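Local structure of PA0821 (Pseudomonas aeruginosa, 7DRG) at residues L160-R171 / D353-R361; T229-N237 / Y290-I300. The protein is probably a type VI secretion immunity protein (antitoxin) that protects the cell from a putative VRR-NUC-domain nuclease effector encoded in the PAAR2 cluster. One frame throughout, in Å; residues are numbered along the deposited sequence.

Contact 1: residues L160-R171 / D353-R361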
loop_
_atom_site.group_PDB
_atom_site.type_symbol
_atom_site.label_atom_id
_atom_site.label_comp_id
_atom_site.label_asym_id
_atom_site.label_seq_id
_atom_site.Cartn_x
_atom_site.Cartn_y
_atom_site.Cartn_z
ATOM N N LEU B 160 -30.057 8.444 3.222
ATOM C CA LEU B 160 -30.620 9.080 2.039
ATOM C C LEU B 160 -30.195 10.534 1.874
ATOM O O LEU B 160 -30.497 11.131 0.836
ATOM C CB LEU B 160 -32.154 9.001 2.064
ATOM C CG LEU B 160 -32.710 7.579 2.141
ATOM C CD1 LEU B 160 -34.220 7.621 2.036
ATOM C CD2 LEU B 160 -32.121 6.699 1.045
ATOM N N ASP B 161 -29.489 11.114 2.847
ATOM C CA ASP B 161 -29.251 12.559 2.813
ATOM C C ASP B 161 -28.241 12.950 1.735
ATOM O O ASP B 161 -28.508 13.844 0.923
ATOM C CB ASP B 161 -28.781 13.054 4.181
ATOM C CG ASP B 161 -29.914 13.195 5.177
ATOM O OD1 ASP B 161 -31.043 12.735 4.882
ATOM O OD2 ASP B 161 -29.675 13.783 6.254
ATOM N N PHE B 162 -27.059 12.323 1.734
ATOM C CA PHE B 162 -26.073 12.645 0.707
ATOM C C PHE B 162 -26.619 12.334 -0.680
ATOM O O PHE B 162 -26.462 13.127 -1.617
ATOM C CB PHE B 162 -24.772 11.879 0.963
ATOM C CG PHE B 162 -23.748 12.051 -0.118
ATOM C CD1 PHE B 162 -23.790 11.273 -1.263
ATOM C CD2 PHE B 162 -22.746 13.005 -0.000
ATOM C CE1 PHE B 162 -22.873 11.436 -2.271
ATOM C CE2 PHE B 162 -21.809 13.166 -1.008
ATOM C CZ PHE B 162 -21.874 12.389 -2.142
ATOM N N LEU B 163 -27.265 11.175 -0.828
ATOM C CA LEU B 163 -27.842 10.809 -2.111
ATOM C C LEU B 163 -28.822 11.874 -2.601
ATOM O O LEU B 163 -28.780 12.273 -3.770
ATOM C CB LEU B 163 -28.526 9.447 -1.968
ATOM C CG LEU B 163 -29.355 8.929 -3.134
ATOM C CD1 LEU B 163 -28.500 8.802 -4.372
ATOM C CD2 LEU B 163 -29.972 7.583 -2.743
ATOM N N GLN B 164 -29.691 12.367 -1.711
ATOM C CA GLN B 164 -30.623 13.425 -2.086
ATOM C C GLN B 164 -29.888 14.685 -2.534
ATOM O O GLN B 164 -30.292 15.335 -3.505
ATOM C CB GLN B 164 -31.553 13.740 -0.913
ATOM C CG GLN B 164 -32.677 14.693 -1.272
ATOM C CD GLN B 164 -33.723 14.041 -2.158
ATOM O OE1 GLN B 164 -34.410 13.102 -1.739
ATOM N NE2 GLN B 164 -33.839 14.518 -3.392
ATOM N N LEU B 165 -28.807 15.045 -1.842
ATOM C CA LEU B 165 -28.022 16.207 -2.255
ATOM C C LEU B 165 -27.447 16.008 -3.649
ATOM O O LEU B 165 -27.501 16.912 -4.490
ATOM C CB LEU B 165 -26.891 16.483 -1.257
ATOM C CG LEU B 165 -27.239 16.901 0.166
ATOM C CD1 LEU B 165 -25.950 17.072 0.969
ATOM C CD2 LEU B 165 -28.068 18.183 0.180
ATOM N N PHE B 166 -26.868 14.828 -3.907
ATOM C CA PHE B 166 -26.223 14.596 -5.196
ATOM C C PHE B 166 -27.222 14.727 -6.341
ATOM O O PHE B 166 -26.928 15.360 -7.363
ATOM C CB PHE B 166 -25.544 13.220 -5.204
ATOM C CG PHE B 166 -24.591 13.025 -6.344
ATOM C CD1 PHE B 166 -23.291 13.498 -6.258
ATOM C CD2 PHE B 166 -24.986 12.371 -7.501
ATOM C CE1 PHE B 166 -22.412 13.325 -7.313
ATOM C CE2 PHE B 166 -24.111 12.196 -8.551
ATOM C CZ PHE B 166 -22.817 12.672 -8.453
ATOM N N ILE B 167 -28.418 14.161 -6.174
ATOM C CA ILE B 167 -29.443 14.281 -7.206
ATOM C C ILE B 167 -29.931 15.722 -7.317
ATOM O O ILE B 167 -30.092 16.250 -8.422
ATOM C CB ILE B 167 -30.601 13.312 -6.918
ATOM C CG1 ILE B 167 -30.091 11.876 -6.758
ATOM C CG2 ILE B 167 -31.652 13.416 -8.014
ATOM C CD1 ILE B 167 -29.218 11.401 -7.885
ATOM N N ASP B 168 -30.196 16.372 -6.180
ATOM C CA ASP B 168 -30.661 17.756 -6.207
ATOM C C ASP B 168 -29.648 18.662 -6.889
ATOM O O ASP B 168 -30.023 19.545 -7.671
ATOM C CB ASP B 168 -30.936 18.261 -4.790
ATOM C CG ASP B 168 -32.244 17.718 -4.214
ATOM O OD1 ASP B 168 -32.958 16.996 -4.928
ATOM O OD2 ASP B 168 -32.548 18.005 -3.035
ATOM N N PHE B 169 -28.356 18.453 -6.611
ATOM C CA PHE B 169 -27.333 19.303 -7.216
ATOM C C PHE B 169 -27.222 19.035 -8.711
ATOM O O PHE B 169 -27.060 19.968 -9.509
ATOM C CB PHE B 169 -25.959 19.072 -6.559
ATOM C CG PHE B 169 -25.872 19.448 -5.097
ATOM C CD1 PHE B 169 -26.946 19.977 -4.406
ATOM C CD2 PHE B 169 -24.667 19.272 -4.418
ATOM C CE1 PHE B 169 -26.841 20.306 -3.070
ATOM C CE2 PHE B 169 -24.555 19.601 -3.080
ATOM C CZ PHE B 169 -25.632 20.124 -2.405
ATOM N N ALA B 170 -27.284 17.762 -9.107
ATOM C CA ALA B 170 -27.241 17.427 -10.525
ATOM C C ALA B 170 -28.390 18.089 -11.264
ATOM O O ALA B 170 -28.217 18.611 -12.373
ATOM C CB ALA B 170 -27.301 15.911 -10.705
ATOM N N ARG B 171 -29.569 18.078 -10.648
ATOM C CA ARG B 171 -30.757 18.655 -11.262
ATOM C C ARG B 171 -30.576 20.145 -11.544
ATOM O O ARG B 171 -31.004 20.636 -12.597
ATOM C CB ARG B 171 -31.950 18.402 -10.345
ATOM C CG ARG B 171 -33.304 18.680 -10.931
ATOM C CD ARG B 171 -34.292 17.653 -10.398
ATOM N NE ARG B 171 -34.125 17.401 -8.964
ATOM C CZ ARG B 171 -34.491 16.274 -8.363
ATOM N NH1 ARG B 171 -35.032 15.290 -9.076
ATOM N NH2 ARG B 171 -34.311 16.119 -7.055
ATOM N N ASP B 353 -33.702 -1.115 -1.622
ATOM C CA ASP B 353 -35.053 -1.045 -1.075
ATOM C C ASP B 353 -35.360 0.408 -0.722
ATOM O O ASP B 353 -34.599 1.325 -1.050
ATOM C CB ASP B 353 -35.211 -2.005 0.116
ATOM C CG ASP B 353 -34.258 -1.710 1.264
ATOM O OD1 ASP B 353 -33.850 -0.547 1.453
ATOM O OD2 ASP B 353 -33.912 -2.663 1.996
ATOM N N ALA B 354 -36.491 0.621 -0.046
ATOM C CA ALA B 354 -36.916 1.973 0.295
ATOM C C ALA B 354 -36.007 2.643 1.318
ATOM O O ALA B 354 -36.089 3.864 1.482
ATOM C CB ALA B 354 -38.353 1.951 0.816
ATOM N N THR B 355 -35.152 1.891 2.007
ATOM C CA THR B 355 -34.267 2.480 3.002
ATOM C C THR B 355 -32.964 3.002 2.418
ATOM O O THR B 355 -32.266 3.756 3.103
ATOM C CB THR B 355 -33.935 1.467 4.105
ATOM O OG1 THR B 355 -33.104 0.428 3.575
ATOM C CG2 THR B 355 -35.212 0.857 4.671
ATOM N N ASN B 356 -32.608 2.629 1.185
ATOM C CA ASN B 356 -31.302 3.009 0.651
ATOM C C ASN B 356 -31.366 3.600 -0.757
ATOM O O ASN B 356 -30.313 3.854 -1.358
ATOM C CB ASN B 356 -30.333 1.815 0.693
ATOM C CG ASN B 356 -30.876 0.584 -0.005
ATOM O OD1 ASN B 356 -31.566 0.682 -1.016
ATOM N ND2 ASN B 356 -30.569 -0.588 0.540
ATOM N N THR B 357 -32.561 3.863 -1.284
ATOM C CA THR B 357 -32.740 4.561 -2.550
ATOM C C THR B 357 -33.735 5.692 -2.343
ATOM O O THR B 357 -34.489 5.701 -1.366
ATOM C CB THR B 357 -33.258 3.641 -3.673
ATOM O OG1 THR B 357 -34.516 3.069 -3.285
ATOM C CG2 THR B 357 -32.273 2.529 -3.966
ATOM N N LEU B 358 -33.738 6.650 -3.289
ATOM C CA LEU B 358 -34.773 7.680 -3.271
ATOM C C LEU B 358 -36.039 7.155 -3.943
ATOM O O LEU B 358 -35.961 6.396 -4.913
ATOM C CB LEU B 358 -34.310 8.941 -3.989
ATOM C CG LEU B 358 -32.994 9.563 -3.528
ATOM C CD1 LEU B 358 -32.738 10.831 -4.326
ATOM C CD2 LEU B 358 -33.024 9.868 -2.042
ATOM N N PRO B 359 -37.215 7.549 -3.453
ATOM C CA PRO B 359 -38.463 7.080 -4.075
ATOM C C PRO B 359 -38.598 7.444 -5.547
ATOM O O PRO B 359 -39.344 6.771 -6.267
ATOM C CB PRO B 359 -39.559 7.748 -3.229
ATOM C CG PRO B 359 -38.859 8.794 -2.398
ATOM C CD PRO B 359 -37.458 8.301 -2.214
ATOM N N GLU B 360 -37.897 8.466 -6.028
ATOM C CA GLU B 360 -38.043 8.889 -7.413
ATOM C C GLU B 360 -37.239 8.040 -8.389
ATOM O O GLU B 360 -37.219 8.364 -9.584
ATOM C CB GLU B 360 -37.651 10.357 -7.556
ATOM C CG GLU B 360 -36.164 10.636 -7.445
ATOM C CD GLU B 360 -35.877 12.120 -7.316
ATOM O OE1 GLU B 360 -36.180 12.692 -6.247
ATOM O OE2 GLU B 360 -35.359 12.715 -8.285
ATOM N N ARG B 361 -36.581 6.975 -7.924
ATOM C CA ARG B 361 -35.859 6.108 -8.845
ATOM C C ARG B 361 -36.806 5.639 -9.939
ATOM O O ARG B 361 -38.001 5.454 -9.708
ATOM C CB ARG B 361 -35.257 4.901 -8.110
ATOM C CG ARG B 361 -36.287 3.931 -7.569
ATOM C CD ARG B 361 -35.644 2.688 -6.972
ATOM N NE ARG B 361 -35.028 1.825 -7.978
ATOM C CZ ARG B 361 -34.728 0.544 -7.774
ATOM N NH1 ARG B 361 -34.996 -0.022 -6.603
ATOM N NH2 ARG B 361 -34.166 -0.175 -8.741
#
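Leu-358 lies against one side of helix 161-171, where Leu-163, Gln-164 and Ile-167 receive it. The contact clips the irregular C-terminal tail of the chain onto an amphipathic helix of the TsiV-family fold. Leu-163 and Leu-358 lie alongside each other, pointing in opposite senses, with Leu-163 CD2 3.7 Å from Leu-358 CG. Leu-163 CG stands anti to the backbone N, which carries its branch toward the tail. Ile-167 also runs counter to Leu-358, and its CG1 meets Leu-358 CD1 at 3.7 Å. Gln-164 passes over the leucine at a slant. Its chain bends at chi2 (72°), and its OE1 comes to 3.5 Å from Leu-358 CD2. The amide nitrogen NE2 is used within the helix, in a bond to Asp-168 OD1 that reaches the carboxylate from above its plane. Just before the helix, Leu-160 puts CD2 among backbone carbonyls of the tail, 3.5 Å from Thr-357 O.

Turns on either side of Thr-357 shape the tail. Asp-353 OD1 accepts from Thr-355 N in an Asx turn, and a type I turn runs from Leu-358 to Arg-361. Tyr-262 of strand 259-264 holds Leu-358 N through its hydroxyl, while Gln-271 of strand 267-272 binds Asn-356 O.

At the Arg-171 end, packing gives way to charge. Arg-171 and Glu-360 reach for each other from the two segments, and Asp-168 completes a three-residue salt-bridge network. Arg-171 NH2 reaches Asp-168 OD1 at 2.7 Å, which probably helps fix the guanidinium rotation. The carboxylate of Glu-360 is turned 33° from the guanidinium plane. Its OE2 offers the syn lone pair to Arg-171 NH1, at 2.7 Å with an N-H...O angle of 158°.

Contact 2: residues T229-N237 / Y290-I300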
loop_
_atom_site.group_PDB
_atom_site.type_symbol
_atom_site.label_atom_id
_atom_site.label_comp_id
_atom_site.label_asym_id
_atom_site.label_seq_id
_atom_site.Cartn_x
_atom_site.Cartn_y
_atom_site.Cartn_z
ATOM N N THR B 229 -14.326 7.794 -14.118
ATOM C CA THR B 229 -14.516 6.611 -13.296
ATOM C C THR B 229 -15.992 6.444 -12.984
ATOM O O THR B 229 -16.773 7.401 -13.024
ATOM C CB THR B 229 -13.723 6.703 -11.985
ATOM O OG1 THR B 229 -13.853 5.475 -11.259
ATOM C CG2 THR B 229 -14.259 7.842 -11.117
ATOM N N VAL B 230 -16.355 5.208 -12.675
ATOM C CA VAL B 230 -17.612 4.925 -12.003
ATOM C C VAL B 230 -17.347 4.875 -10.502
ATOM O O VAL B 230 -16.211 4.703 -10.051
ATOM C CB VAL B 230 -18.243 3.609 -12.509
ATOM C CG1 VAL B 230 -18.247 3.570 -14.031
ATOM C CG2 VAL B 230 -17.491 2.400 -11.943
ATOM N N SER B 231 -18.399 5.049 -9.715
ATOM C CA SER B 231 -18.313 4.830 -8.275
ATOM C C SER B 231 -19.709 4.466 -7.796
ATOM O O SER B 231 -20.528 3.979 -8.581
ATOM C CB SER B 231 -17.727 6.058 -7.558
ATOM O OG SER B 231 -17.328 5.697 -6.242
ATOM N N TRP B 232 -19.983 4.684 -6.507
ATOM C CA TRP B 232 -21.316 4.382 -5.984
ATOM C C TRP B 232 -22.389 5.129 -6.767
ATOM O O TRP B 232 -23.416 4.552 -7.146
ATOM C CB TRP B 232 -21.395 4.728 -4.494
ATOM C CG TRP B 232 -22.732 4.395 -3.893
ATOM C CD1 TRP B 232 -23.419 3.217 -4.018
ATOM C CD2 TRP B 232 -23.546 5.247 -3.073
ATOM N NE1 TRP B 232 -24.608 3.287 -3.332
ATOM C CE2 TRP B 232 -24.712 4.519 -2.741
ATOM C CE3 TRP B 232 -23.398 6.545 -2.580
ATOM C CZ2 TRP B 232 -25.719 5.049 -1.934
ATOM C CZ3 TRP B 232 -24.403 7.075 -1.787
ATOM C CH2 TRP B 232 -25.548 6.338 -1.475
ATOM N N LEU B 233 -22.165 6.414 -7.021
ATOM C CA LEU B 233 -23.013 7.183 -7.916
ATOM C C LEU B 233 -22.178 7.586 -9.121
ATOM O O LEU B 233 -21.008 7.954 -8.974
ATOM C CB LEU B 233 -23.584 8.418 -7.221
ATOM C CG LEU B 233 -24.214 8.203 -5.843
ATOM C CD1 LEU B 233 -24.814 9.503 -5.323
ATOM C CD2 LEU B 233 -25.284 7.108 -5.899
ATOM N N THR B 234 -22.764 7.474 -10.308
ATOM C CA THR B 234 -22.113 7.850 -11.554
ATOM C C THR B 234 -23.072 8.718 -12.347
ATOM O O THR B 234 -24.217 8.322 -12.563
ATOM C CB THR B 234 -21.721 6.610 -12.360
ATOM O OG1 THR B 234 -20.959 5.733 -11.519
ATOM C CG2 THR B 234 -20.860 7.007 -13.556
ATOM N N LEU B 235 -22.614 9.897 -12.774
ATOM C CA LEU B 235 -23.455 10.846 -13.499
ATOM C C LEU B 235 -23.010 10.922 -14.954
ATOM O O LEU B 235 -21.835 11.179 -15.236
ATOM C CB LEU B 235 -23.411 12.237 -12.851
ATOM C CG LEU B 235 -24.351 13.289 -13.465
ATOM C CD1 LEU B 235 -24.748 14.282 -12.416
ATOM C CD2 LEU B 235 -23.684 14.029 -14.620
ATOM N N LEU B 236 -23.958 10.737 -15.872
ATOM C CA LEU B 236 -23.728 10.900 -17.301
ATOM C C LEU B 236 -24.695 11.945 -17.833
ATOM O O LEU B 236 -25.901 11.831 -17.605
ATOM C CB LEU B 236 -23.958 9.594 -18.061
ATOM C CG LEU B 236 -23.285 8.320 -17.551
ATOM C CD1 LEU B 236 -23.699 7.153 -18.429
ATOM C CD2 LEU B 236 -21.769 8.462 -17.531
ATOM N N ASN B 237 -24.178 12.942 -18.549
ATOM C CA ASN B 237 -25.101 13.815 -19.264
ATOM C C ASN B 237 -25.671 13.064 -20.469
ATOM O O ASN B 237 -25.260 11.948 -20.790
ATOM C CB ASN B 237 -24.425 15.133 -19.666
ATOM C CG ASN B 237 -23.338 14.965 -20.718
ATOM O OD1 ASN B 237 -22.863 13.860 -20.991
ATOM N ND2 ASN B 237 -22.925 16.087 -21.308
ATOM N N TYR B 290 -19.555 -2.166 -8.739
ATOM C CA TYR B 290 -18.723 -1.275 -9.543
ATOM C C TYR B 290 -18.129 -2.004 -10.740
ATOM O O TYR B 290 -17.965 -1.412 -11.811
ATOM C CB TYR B 290 -17.592 -0.676 -8.709
ATOM C CG TYR B 290 -17.963 0.224 -7.539
ATOM C CD1 TYR B 290 -19.250 0.263 -7.008
ATOM C CD2 TYR B 290 -16.991 1.046 -6.962
ATOM C CE1 TYR B 290 -19.556 1.085 -5.924
ATOM C CE2 TYR B 290 -17.285 1.864 -5.892
ATOM C CZ TYR B 290 -18.565 1.884 -5.377
ATOM O OH TYR B 290 -18.850 2.713 -4.308
ATOM N N VAL B 291 -17.762 -3.281 -10.568
ATOM C CA VAL B 291 -17.225 -4.055 -11.687
ATOM C C VAL B 291 -18.241 -4.124 -12.819
ATOM O O VAL B 291 -17.908 -3.946 -13.999
ATOM C CB VAL B 291 -16.819 -5.463 -11.216
ATOM C CG1 VAL B 291 -16.625 -6.407 -12.415
ATOM C CG2 VAL B 291 -15.576 -5.395 -10.369
ATOM N N LEU B 292 -19.501 -4.390 -12.475
ATOM C CA LEU B 292 -20.524 -4.515 -13.503
ATOM C C LEU B 292 -20.794 -3.178 -14.189
ATOM O O LEU B 292 -20.941 -3.120 -15.416
ATOM C CB LEU B 292 -21.801 -5.093 -12.895
ATOM C CG LEU B 292 -21.694 -6.549 -12.433
ATOM C CD1 LEU B 292 -22.955 -6.948 -11.690
ATOM C CD2 LEU B 292 -21.435 -7.487 -13.614
ATOM N N LEU B 293 -20.843 -2.084 -13.424
ATOM C CA LEU B 293 -21.076 -0.790 -14.051
ATOM C C LEU B 293 -19.874 -0.351 -14.879
ATOM O O LEU B 293 -20.038 0.190 -15.978
ATOM C CB LEU B 293 -21.408 0.257 -12.992
ATOM C CG LEU B 293 -21.709 1.641 -13.571
ATOM C CD1 LEU B 293 -22.907 1.604 -14.517
ATOM C CD2 LEU B 293 -21.963 2.611 -12.455
ATOM N N ASN B 294 -18.658 -0.564 -14.364
ATOM C CA ASN B 294 -17.467 -0.207 -15.126
ATOM C C ASN B 294 -17.413 -0.969 -16.443
ATOM O O ASN B 294 -16.995 -0.419 -17.467
ATOM C CB ASN B 294 -16.215 -0.469 -14.285
ATOM C CG ASN B 294 -14.920 -0.247 -15.054
ATOM O OD1 ASN B 294 -14.419 0.874 -15.144
ATOM N ND2 ASN B 294 -14.358 -1.330 -15.589
ATOM N N HIS B 295 -17.836 -2.236 -16.434
ATOM C CA HIS B 295 -17.866 -3.014 -17.669
ATOM C C HIS B 295 -18.813 -2.390 -18.691
ATOM O O HIS B 295 -18.488 -2.307 -19.881
ATOM C CB HIS B 295 -18.269 -4.455 -17.359
ATOM C CG HIS B 295 -18.095 -5.392 -18.513
ATOM N ND1 HIS B 295 -16.863 -5.862 -18.910
ATOM C CD2 HIS B 295 -19.000 -5.942 -19.357
ATOM C CE1 HIS B 295 -17.014 -6.663 -19.949
ATOM N NE2 HIS B 295 -18.302 -6.731 -20.239
ATOM N N ALA B 296 -19.981 -1.929 -18.236
ATOM C CA ALA B 296 -20.959 -1.334 -19.146
ATOM C C ALA B 296 -20.498 0.010 -19.702
ATOM O O ALA B 296 -20.891 0.382 -20.814
ATOM C CB ALA B 296 -22.302 -1.160 -18.434
ATOM N N LEU B 297 -19.680 0.752 -18.957
ATOM C CA LEU B 297 -19.329 2.117 -19.326
ATOM C C LEU B 297 -17.890 2.295 -19.790
ATOM O O LEU B 297 -17.524 3.406 -20.175
ATOM C CB LEU B 297 -19.593 3.062 -18.147
ATOM C CG LEU B 297 -21.046 3.169 -17.686
ATOM C CD1 LEU B 297 -21.180 4.214 -16.583
ATOM C CD2 LEU B 297 -21.958 3.506 -18.857
ATOM N N LYS B 298 -17.059 1.252 -19.775
ATOM C CA LYS B 298 -15.650 1.488 -20.075
ATOM C C LYS B 298 -15.418 1.918 -21.518
ATOM O O LYS B 298 -14.347 2.455 -21.826
ATOM C CB LYS B 298 -14.819 0.251 -19.744
ATOM C CG LYS B 298 -15.173 -0.995 -20.519
ATOM C CD LYS B 298 -14.378 -2.162 -19.955
ATOM C CE LYS B 298 -14.492 -3.403 -20.815
ATOM N NZ LYS B 298 -13.704 -4.513 -20.216
ATOM N N GLY B 299 -16.396 1.713 -22.400
ATOM C CA GLY B 299 -16.312 2.245 -23.748
ATOM C C GLY B 299 -16.306 3.757 -23.817
ATOM O O GLY B 299 -15.887 4.317 -24.836
ATOM N N ILE B 300 -16.757 4.436 -22.762
ATOM C CA ILE B 300 -16.723 5.892 -22.715
ATOM C C ILE B 300 -15.793 6.402 -21.611
ATOM O O ILE B 300 -15.936 7.525 -21.153
ATOM C CB ILE B 300 -18.136 6.493 -22.570
ATOM C CG1 ILE B 300 -18.800 6.072 -21.250
ATOM C CG2 ILE B 300 -18.993 6.125 -23.771
ATOM C CD1 ILE B 300 -19.952 6.982 -20.817
HETATM O O HOH W 1 -14.375 3.237 -13.604
#
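Val-230 fits against helix 290-297, between Leu-293, Asn-294 and Leu-297. Lying in the loop that leads into strand 233-237, it forms the tight part of a wholly buried contact. Val-230 CB lies 3.9 Å from Leu-293 CD2, the two side chains side by side and pointing in opposite senses. Leu-293 CD2 also reaches Thr-234 OG1 at 3.4 Å, and that oxygen accepts from Ser-231 N. The Tyr-290 ring lies along the chain, with Ser-231 C 3.7 Å over one face, toward the rim. Its hydroxyl approaches Trp-232 CB at 3.3 Å but is hydrogen-bonded to Tyr-277 N.

Packing is looser toward the far end of the strand. There Leu-236 CD1 and Leu-297 CD2 meet tip to tip at 4.1 Å, and the Leu-236 side chain runs at a slant to that of Ile-300, CD2 to CD1 4.0 Å. Beside Val-230, one water bridges the segments, accepting from Val-230 N and donating to Asn-294 OD1. Asn-294 ND2 binds Asp-332.

Trp-232 and Leu-233 form a classic beta bulge opposite Ala-180. Strand 233-237 runs between strands 177-180 and 267-272. Helix 161-173 packs on Leu-233 and Leu-235, while helix 338-348 packs against Val-291 and Leu-292 of helix 290-297.

Contacts 1 and 2 have centres about 18 Å apart and meet through strand 233-237, where Ala-170 CB comes to 3.5 Å from Leu-235 CD1. Thr-234 and Leu-236 turn to helix 288-297 instead. The strand is thus sandwiched between two helices, one from each contact. Along the chain the order is 160-171, 229-237, 290-300 and 353-361, so both partners of contact 2 fall between those of contact 1. Contact 1 brings the C-terminal tail back to helix 161-173, near the middle of the chain, past strands 259-264 and 267-272. It joins the tail to that helix directly; contact 2 joins helix 288-297 to it through strand 233-237, within one compact body.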